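Long-range contacts in endo-beta-1,4-mannanase (PDB 4CD8), which hydrolyses internal beta-1,4-mannosidic linkages of mannans as a family GH113 glycoside hydrolase, here holding a mannose-linked imidazole inhibitor in its active site: residues L49-L54 with P68-D73; L88-K93 with G142-C147. All blocks are in the same frame, centred on the assembly; numbering follows the deposited sequence.

Interaction 1 (L49-L54 with P68-D73); sequences LAFAGL and PVTVSD
Phe51 reaches from the strand to the loop, and CG2 of Val71 lies over one face of its ring, 4.1 Å from Phe51 CG. Thr70 approaches the same ring obliquely, its CB 4.0 Å from Phe51 CD2. A chi1 of 65° turns the ring off the direct line to the loop, so that CG and CD2 do the touching. Farther along, one branch of each partner meets where Leu54 CD1 touches Val69 CG1 at 3.7 Å. Against the strand backbone, the Thr70 methyl CG2 rests 3.4 Å from Ala52 O and also covers CA of Gly53.

The Thr70 hydroxyl bonds within its own loop: OG1 donates to Val71 O over 2.9 Å, which leaves the methyl to face the strand. Where they touch, loop and strand run nearly opposite (166°), but their nearest CA atoms, in Gly53 and Thr70, are 6.4 Å apart, wider than sheet pairing.

The loop then enters helix 73-85, with Ser72 as N-cap bonded to Glu75 N. Ile76 of that helix touches both Phe51 and Val71, Tyr134 of helix 120-140 meets the Phe51 ring edge-to-face, and strand 89-98 pairs with strand 46-55.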
ATOM      1  N   LEU A  49      -6.054  -2.163  -4.546  1.00 12.11           N
ATOM      2  CA  LEU A  49      -5.643  -3.252  -5.436  1.00 11.71           C
ATOM      3  C   LEU A  49      -4.163  -3.040  -5.674  1.00 13.41           C
ATOM      4  O   LEU A  49      -3.756  -2.119  -6.375  1.00 13.38           O
ATOM      5  CB  LEU A  49      -6.415  -3.194  -6.761  1.00 11.17           C
ATOM      6  CG  LEU A  49      -7.941  -3.311  -6.598  1.00 14.14           C
ATOM      7  CD1 LEU A  49      -8.634  -3.156  -7.926  1.00 15.55           C
ATOM      8  CD2 LEU A  49      -8.286  -4.626  -5.922  1.00 15.41           C
ATOM      9  N   ALA A  50      -3.345  -3.952  -5.117  1.00 16.03           N
ATOM     10  CA  ALA A  50      -1.906  -3.795  -5.132  1.00 14.60           C
ATOM     11  C   ALA A  50      -1.276  -4.914  -5.931  1.00 15.48           C
ATOM     12  O   ALA A  50      -1.629  -6.080  -5.737  1.00 16.24           O
ATOM     13  CB  ALA A  50      -1.338  -3.765  -3.726  1.00 15.71           C
ATOM     14  N   PHE A  51      -0.302  -4.545  -6.758  1.00 14.35           N
ATOM     15  CA  PHE A  51       0.445  -5.535  -7.522  1.00 13.11           C
ATOM     16  C   PHE A  51       1.829  -5.046  -7.845  1.00 16.44           C
ATOM     17  O   PHE A  51       2.095  -3.876  -7.783  1.00 15.77           O
ATOM     18  CB  PHE A  51      -0.290  -5.915  -8.816  1.00 14.85           C
ATOM     19  CG  PHE A  51      -0.420  -4.782  -9.797  1.00 17.29           C
ATOM     20  CD1 PHE A  51      -1.408  -3.804  -9.634  1.00 14.02           C
ATOM     21  CD2 PHE A  51       0.452  -4.662 -10.849  1.00 15.20           C
ATOM     22  CE1 PHE A  51      -1.501  -2.750 -10.560  1.00 16.44           C
ATOM     23  CE2 PHE A  51       0.346  -3.634 -11.776  1.00 18.09           C
ATOM     24  CZ  PHE A  51      -0.608  -2.646 -11.595  1.00 18.51           C
ATOM     25  N   ALA A  52       2.729  -5.972  -8.170  1.00 16.87           N
ATOM     26  CA  ALA A  52       4.126  -5.637  -8.435  1.00 16.98           C
ATOM     27  C   ALA A  52       4.611  -6.078  -9.780  1.00 18.77           C
ATOM     28  O   ALA A  52       4.532  -7.268 -10.119  1.00 19.82           O
ATOM     29  CB  ALA A  52       5.030  -6.223  -7.359  1.00 17.90           C
ATOM     30  N   GLY A  53       5.131  -5.122 -10.531  1.00 15.48           N
ATOM     31  CA  GLY A  53       6.018  -5.400 -11.643  1.00 17.86           C
ATOM     32  C   GLY A  53       7.350  -5.899 -11.127  1.00 17.19           C
ATOM     33  O   GLY A  53       7.631  -5.806  -9.931  1.00 19.87           O
ATOM     34  N   LEU A  54       8.155  -6.481 -12.017  1.00 19.74           N
ATOM     35  CA  LEU A  54       9.405  -7.098 -11.601  1.00 18.89           C
ATOM     36  C   LEU A  54      10.605  -6.499 -12.313  1.00 16.61           C
ATOM     37  O   LEU A  54      10.642  -6.385 -13.540  1.00 19.35           O
ATOM     38  CB  LEU A  54       9.391  -8.620 -11.840  1.00 22.54           C
ATOM     39  CG  LEU A  54       8.414  -9.440 -10.995  1.00 26.80           C
ATOM     40  CD1 LEU A  54       8.411 -10.901 -11.458  1.00 23.79           C
ATOM     41  CD2 LEU A  54       8.795  -9.342  -9.516  1.00 22.43           C
ATOM     42  N   PRO A  68       3.028 -11.583 -19.048  1.00 19.90           N
ATOM     43  CA  PRO A  68       2.603 -12.692 -18.224  1.00 19.18           C
ATOM     44  C   PRO A  68       2.962 -12.570 -16.737  1.00 20.22           C
ATOM     45  O   PRO A  68       2.754 -13.520 -15.964  1.00 22.78           O
ATOM     46  CB  PRO A  68       3.409 -13.860 -18.829  1.00 22.03           C
ATOM     47  CG  PRO A  68       4.684 -13.225 -19.185  1.00 19.62           C
ATOM     48  CD  PRO A  68       4.337 -11.845 -19.679  1.00 21.72           C
ATOM     49  N   VAL A  69       3.512 -11.426 -16.338  1.00 18.96           N
ATOM     50  CA  VAL A  69       4.014 -11.242 -14.992  1.00 20.23           C
ATOM     51  C   VAL A  69       2.894 -10.865 -14.045  1.00 19.76           C
ATOM     52  O   VAL A  69       2.592 -11.598 -13.095  1.00 22.06           O
ATOM     53  CB  VAL A  69       5.112 -10.173 -14.992  1.00 27.26           C
ATOM     54  CG1 VAL A  69       5.540  -9.820 -13.563  1.00 22.00           C
ATOM     55  CG2 VAL A  69       6.273 -10.660 -15.876  1.00 25.57           C
ATOM     56  N   THR A  70       2.246  -9.741 -14.333  1.00 20.83           N
ATOM     57  CA  THR A  70       1.201  -9.248 -13.441  1.00 17.27           C
ATOM     58  C   THR A  70      -0.209  -9.532 -13.974  1.00 17.28           C
ATOM     59  O   THR A  70      -0.403  -9.892 -15.140  1.00 18.73           O
ATOM     60  CB  THR A  70       1.294  -7.704 -13.234  1.00 20.20           C
ATOM     61  OG1 THR A  70       0.851  -7.041 -14.430  1.00 19.46           O
ATOM     62  CG2 THR A  70       2.689  -7.310 -12.927  1.00 21.78           C
ATOM     63  N   VAL A  71      -1.187  -9.274 -13.109  1.00 19.57           N
ATOM     64  CA  VAL A  71      -2.577  -9.204 -13.509  1.00 19.19           C
ATOM     65  C   VAL A  71      -2.707  -8.324 -14.766  1.00 15.13           C
ATOM     66  O   VAL A  71      -2.012  -7.352 -14.931  1.00 19.31           O
ATOM     67  CB  VAL A  71      -3.478  -8.647 -12.385  1.00 17.22           C
ATOM     68  CG1 VAL A  71      -3.654  -9.684 -11.305  1.00 18.28           C
ATOM     69  CG2 VAL A  71      -2.919  -7.355 -11.786  1.00 15.26           C
ATOM     70  N   SER A  72      -3.546  -8.761 -15.681  1.00 17.25           N
ATOM     71  CA  SER A  72      -3.847  -8.010 -16.874  1.00 17.21           C
ATOM     72  C   SER A  72      -4.654  -6.771 -16.555  1.00 18.87           C
ATOM     73  O   SER A  72      -5.276  -6.672 -15.491  1.00 17.55           O
ATOM     74  CB  SER A  72      -4.649  -8.837 -17.864  1.00 20.52           C
ATOM     75  OG  SER A  72      -5.915  -9.138 -17.346  1.00 19.90           O
ATOM     76  N   ASP A  73      -4.673  -5.843 -17.511  1.00 16.79           N
ATOM     77  CA  ASP A  73      -5.535  -4.675 -17.350  1.00 18.16           C
ATOM     78  C   ASP A  73      -7.018  -5.120 -17.115  1.00 17.35           C
ATOM     79  O   ASP A  73      -7.756  -4.516 -16.319  1.00 20.28           O
ATOM     80  CB  ASP A  73      -5.471  -3.786 -18.580  1.00 17.08           C
ATOM     81  CG  ASP A  73      -4.124  -3.072 -18.771  1.00 19.45           C
ATOM     82  OD1 ASP A  73      -3.245  -3.133 -17.862  1.00 18.70           O
ATOM     83  OD2 ASP A  73      -3.960  -2.412 -19.849  1.00 21.76           O
TER

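Interaction 2 (L88-K93 with G142-C147)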
ATOM      1  N   LEU A  88     -17.346  -0.336  -2.206  1.00 14.99           N
ATOM      2  CA  LEU A  88     -16.013   0.120  -1.812  1.00 13.89           C
ATOM      3  C   LEU A  88     -15.476   1.246  -2.725  1.00 16.16           C
ATOM      4  O   LEU A  88     -15.788   1.274  -3.903  1.00 17.95           O
ATOM      5  CB  LEU A  88     -15.030  -1.066  -1.854  1.00 15.80           C
ATOM      6  CG  LEU A  88     -15.349  -2.173  -0.839  1.00 17.36           C
ATOM      7  CD1 LEU A  88     -14.572  -3.443  -1.201  1.00 19.12           C
ATOM      8  CD2 LEU A  88     -15.035  -1.700   0.585  1.00 17.43           C
ATOM      9  N   LYS A  89     -14.692   2.169  -2.147  1.00 14.71           N
ATOM     10  CA  LYS A  89     -13.794   3.029  -2.902  1.00 13.87           C
ATOM     11  C   LYS A  89     -12.501   2.234  -3.152  1.00 15.89           C
ATOM     12  O   LYS A  89     -12.139   1.376  -2.348  1.00 14.06           O
ATOM     13  CB  LYS A  89     -13.534   4.332  -2.165  1.00 14.95           C
ATOM     14  CG  LYS A  89     -14.764   5.201  -2.061  1.00 18.77           C
ATOM     15  CD  LYS A  89     -14.410   6.494  -1.349  1.00 22.05           C
ATOM     16  CE  LYS A  89     -15.558   7.510  -1.399  1.00 25.33           C
ATOM     17  NZ  LYS A  89     -16.675   7.067  -0.540  1.00 31.17           N
ATOM     18  N   VAL A  90     -11.812   2.535  -4.247  1.00 14.08           N
ATOM     19  CA  VAL A  90     -10.701   1.714  -4.728  1.00 13.14           C
ATOM     20  C   VAL A  90      -9.475   2.577  -4.959  1.00 13.79           C
ATOM     21  O   VAL A  90      -9.517   3.564  -5.719  1.00 14.74           O
ATOM     22  CB  VAL A  90     -11.020   0.973  -6.034  1.00 12.50           C
ATOM     23  CG1 VAL A  90      -9.823   0.154  -6.505  1.00 13.36           C
ATOM     24  CG2 VAL A  90     -12.228   0.048  -5.892  1.00 13.62           C
ATOM     25  N   CYS A  91      -8.356   2.184  -4.346  1.00 14.86           N
ATOM     26  CA  CYS A  91      -7.047   2.745  -4.662  1.00 13.67           C
ATOM     27  C   CYS A  91      -6.276   1.763  -5.517  1.00 13.60           C
ATOM     28  O   CYS A  91      -6.216   0.575  -5.173  1.00 14.38           O
ATOM     29  CB  CYS A  91      -6.250   3.054  -3.421  1.00 12.66           C
ATOM     30  SG  CYS A  91      -4.595   3.692  -3.733  1.00 15.03           S
ATOM     31  N   LEU A  92      -5.696   2.225  -6.622  1.00 13.59           N
ATOM     32  CA  LEU A  92      -4.829   1.357  -7.444  1.00 13.32           C
ATOM     33  C   LEU A  92      -3.390   1.614  -7.077  1.00 12.19           C
ATOM     34  O   LEU A  92      -2.934   2.763  -7.111  1.00 13.12           O
ATOM     35  CB  LEU A  92      -5.064   1.572  -8.931  1.00 13.97           C
ATOM     36  CG  LEU A  92      -4.404   0.553  -9.868  1.00 15.98           C
ATOM     37  CD1 LEU A  92      -4.862  -0.907  -9.601  1.00 16.51           C
ATOM     38  CD2 LEU A  92      -4.618   0.975 -11.314  1.00 15.84           C
ATOM     39  N   LYS A  93      -2.643   0.507  -6.782  1.00 12.62           N
ATOM     40  CA  LYS A  93      -1.280   0.601  -6.300  1.00 13.38           C
ATOM     41  C   LYS A  93      -0.355  -0.326  -7.049  1.00 13.82           C
ATOM     42  O   LYS A  93      -0.095  -1.471  -6.609  1.00 14.69           O
ATOM     43  CB  LYS A  93      -1.187   0.332  -4.803  1.00 13.73           C
ATOM     44  CG  LYS A  93       0.200   0.484  -4.208  1.00 15.29           C
ATOM     45  CD  LYS A  93       0.142   0.273  -2.713  1.00 15.01           C
ATOM     46  CE  LYS A  93       1.444  -0.197  -2.094  1.00 19.76           C
ATOM     47  NZ  LYS A  93       1.316  -0.145  -0.629  1.00 17.36           N
ATOM     48  N   GLY A 142     -12.475   4.135 -12.829  1.00 15.35           N
ATOM     49  CA  GLY A 142     -13.108   4.934 -11.801  1.00 16.59           C
ATOM     50  C   GLY A 142     -12.493   4.810 -10.412  1.00 15.43           C
ATOM     51  O   GLY A 142     -13.159   5.046  -9.380  1.00 16.57           O
ATOM     52  N   CYS A 143     -11.228   4.432 -10.360  1.00 15.04           N
ATOM     53  CA  CYS A 143     -10.584   4.306  -9.072  1.00 15.79           C
ATOM     54  C   CYS A 143     -10.431   5.689  -8.443  1.00 16.96           C
ATOM     55  O   CYS A 143      -9.911   6.603  -9.061  1.00 16.57           O
ATOM     56  CB  CYS A 143      -9.222   3.621  -9.196  1.00 15.28           C
ATOM     57  SG  CYS A 143      -9.251   1.888  -9.645  1.00 16.42           S
ATOM     58  N   GLU A 144     -10.847   5.777  -7.190  1.00 14.88           N
ATOM     59  CA  GLU A 144     -10.895   7.024  -6.425  1.00 14.77           C
ATOM     60  C   GLU A 144      -9.518   7.501  -5.937  1.00 14.77           C
ATOM     61  O   GLU A 144      -9.315   8.637  -5.575  1.00 16.04           O
ATOM     62  CB  GLU A 144     -11.826   6.838  -5.254  1.00 14.20           C
ATOM     63  CG  GLU A 144     -13.289   6.682  -5.658  1.00 14.96           C
ATOM     64  CD  GLU A 144     -13.771   5.292  -5.988  1.00 14.24           C
ATOM     65  OE1 GLU A 144     -12.929   4.350  -6.160  1.00 14.81           O
ATOM     66  OE2 GLU A 144     -15.007   5.154  -6.134  1.00 18.37           O
ATOM     67  N   MET A 145      -8.540   6.603  -5.908  1.00 14.08           N
ATOM     68  CA  MET A 145      -7.175   6.989  -5.566  1.00 14.18           C
ATOM     69  C   MET A 145      -6.174   6.181  -6.394  1.00 11.31           C
ATOM     70  O   MET A 145      -6.477   5.065  -6.824  1.00 13.93           O
ATOM     71  CB  MET A 145      -6.880   6.752  -4.068  1.00 12.47           C
ATOM     72  CG  MET A 145      -5.623   7.389  -3.525  1.00 15.64           C
ATOM     73  SD  MET A 145      -5.364   7.036  -1.775  1.00 19.28           S
ATOM     74  CE  MET A 145      -6.810   7.631  -0.942  1.00 20.69           C
ATOM     75  N   PHE A 146      -4.995   6.764  -6.564  1.00 12.48           N
ATOM     76  CA  PHE A 146      -3.870   6.181  -7.254  1.00 12.34           C
ATOM     77  C   PHE A 146      -2.633   6.434  -6.417  1.00 14.45           C
ATOM     78  O   PHE A 146      -2.360   7.539  -5.979  1.00 13.26           O
ATOM     79  CB  PHE A 146      -3.672   6.782  -8.644  1.00 13.63           C
ATOM     80  CG  PHE A 146      -2.572   6.106  -9.427  1.00 12.17           C
ATOM     81  CD1 PHE A 146      -2.814   4.897 -10.042  1.00 13.60           C
ATOM     82  CD2 PHE A 146      -1.305   6.660  -9.546  1.00 13.06           C
ATOM     83  CE1 PHE A 146      -1.808   4.235 -10.778  1.00 15.28           C
ATOM     84  CE2 PHE A 146      -0.308   6.014 -10.309  1.00 14.54           C
ATOM     85  CZ  PHE A 146      -0.581   4.787 -10.899  1.00 14.90           C
ATOM     86  N   CYS A 147      -1.864   5.374  -6.181  1.00 10.95           N
ATOM     87  CA  CYS A 147      -0.645   5.482  -5.422  1.00 12.02           C
ATOM     88  C   CYS A 147       0.539   5.408  -6.350  1.00 12.39           C
ATOM     89  O   CYS A 147       0.779   4.352  -6.992  1.00 14.65           O
ATOM     90  CB  CYS A 147      -0.578   4.377  -4.379  1.00 13.28           C
ATOM     91  SG  CYS A 147       0.851   4.428  -3.301  1.00 14.76           S
TER
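The Phe146 ring meets the backbone of Leu92 obliquely, CD1 lying 3.6 Å from Leu92 O, while the Phe146 side chain also touches Tyr134 and Ala138 of helix 120-140. The other flat group is the carboxylate of Glu144, whose side chain crosses that of Lys89 at about a right angle. Val90 N bonds to Glu144 OE1 at 2.9 Å, coming from above the carboxylate plane, 50° out of it. A bend at chi2 (87°) folds the carboxylate back over the start of strand 89-93, where His84 NE2 also bonds to OE1; this double grip would probably favour the ionised acid.

Parallel pairing follows, with Met145 N bonded to Val90 O, Leu92 N to Met145 O at 3.0 Å, and Cys147 N to Leu92 O, the straightest of the three at 172°.

On the helix-facing side, Val90 CG1 touches Cys143 SG at 3.6 Å, and Leu92 CB lies near both this sulfur and the Phe146 ring. On the other side, Cys91 SG settles 3.8 Å from CB of Met145. Lys93 CG packs on Cys147 CB at 4.0 Å, and its extended chain carries NZ to a hydrogen bond with Asn180 and a salt bridge with Glu231, a residue of the inhibitor pocket.

Neighbouring parallel strands joined through helix 120-140 form the beta-alpha-beta crossover of a TIM barrel.

Both interactions are largely buried and share one sheet, because strands 46-55 and 89-98 are neighbours in the barrel. Leu49 makes the join: its N lies 2.8 Å from Cys91 O and its O 2.9 Å from Lys93 N, both probable hydrogen bonds, while its CD1 packs on Val90 CG1. Interaction 2 is a true strand pair, built on backbone hydrogen bonds and closer to the centre of the chain; its exposed fringe is at Lys89. Interaction 1 instead lays a loop against a strand through side chains, farther out. Helices 73-85 and 120-140 touch both contacts. Both contacts lie near the bound ligands: the Ala52 side chain is about 6 Å from the mannose, that of Lys93 about 5 Å from the imidazole inhibitor.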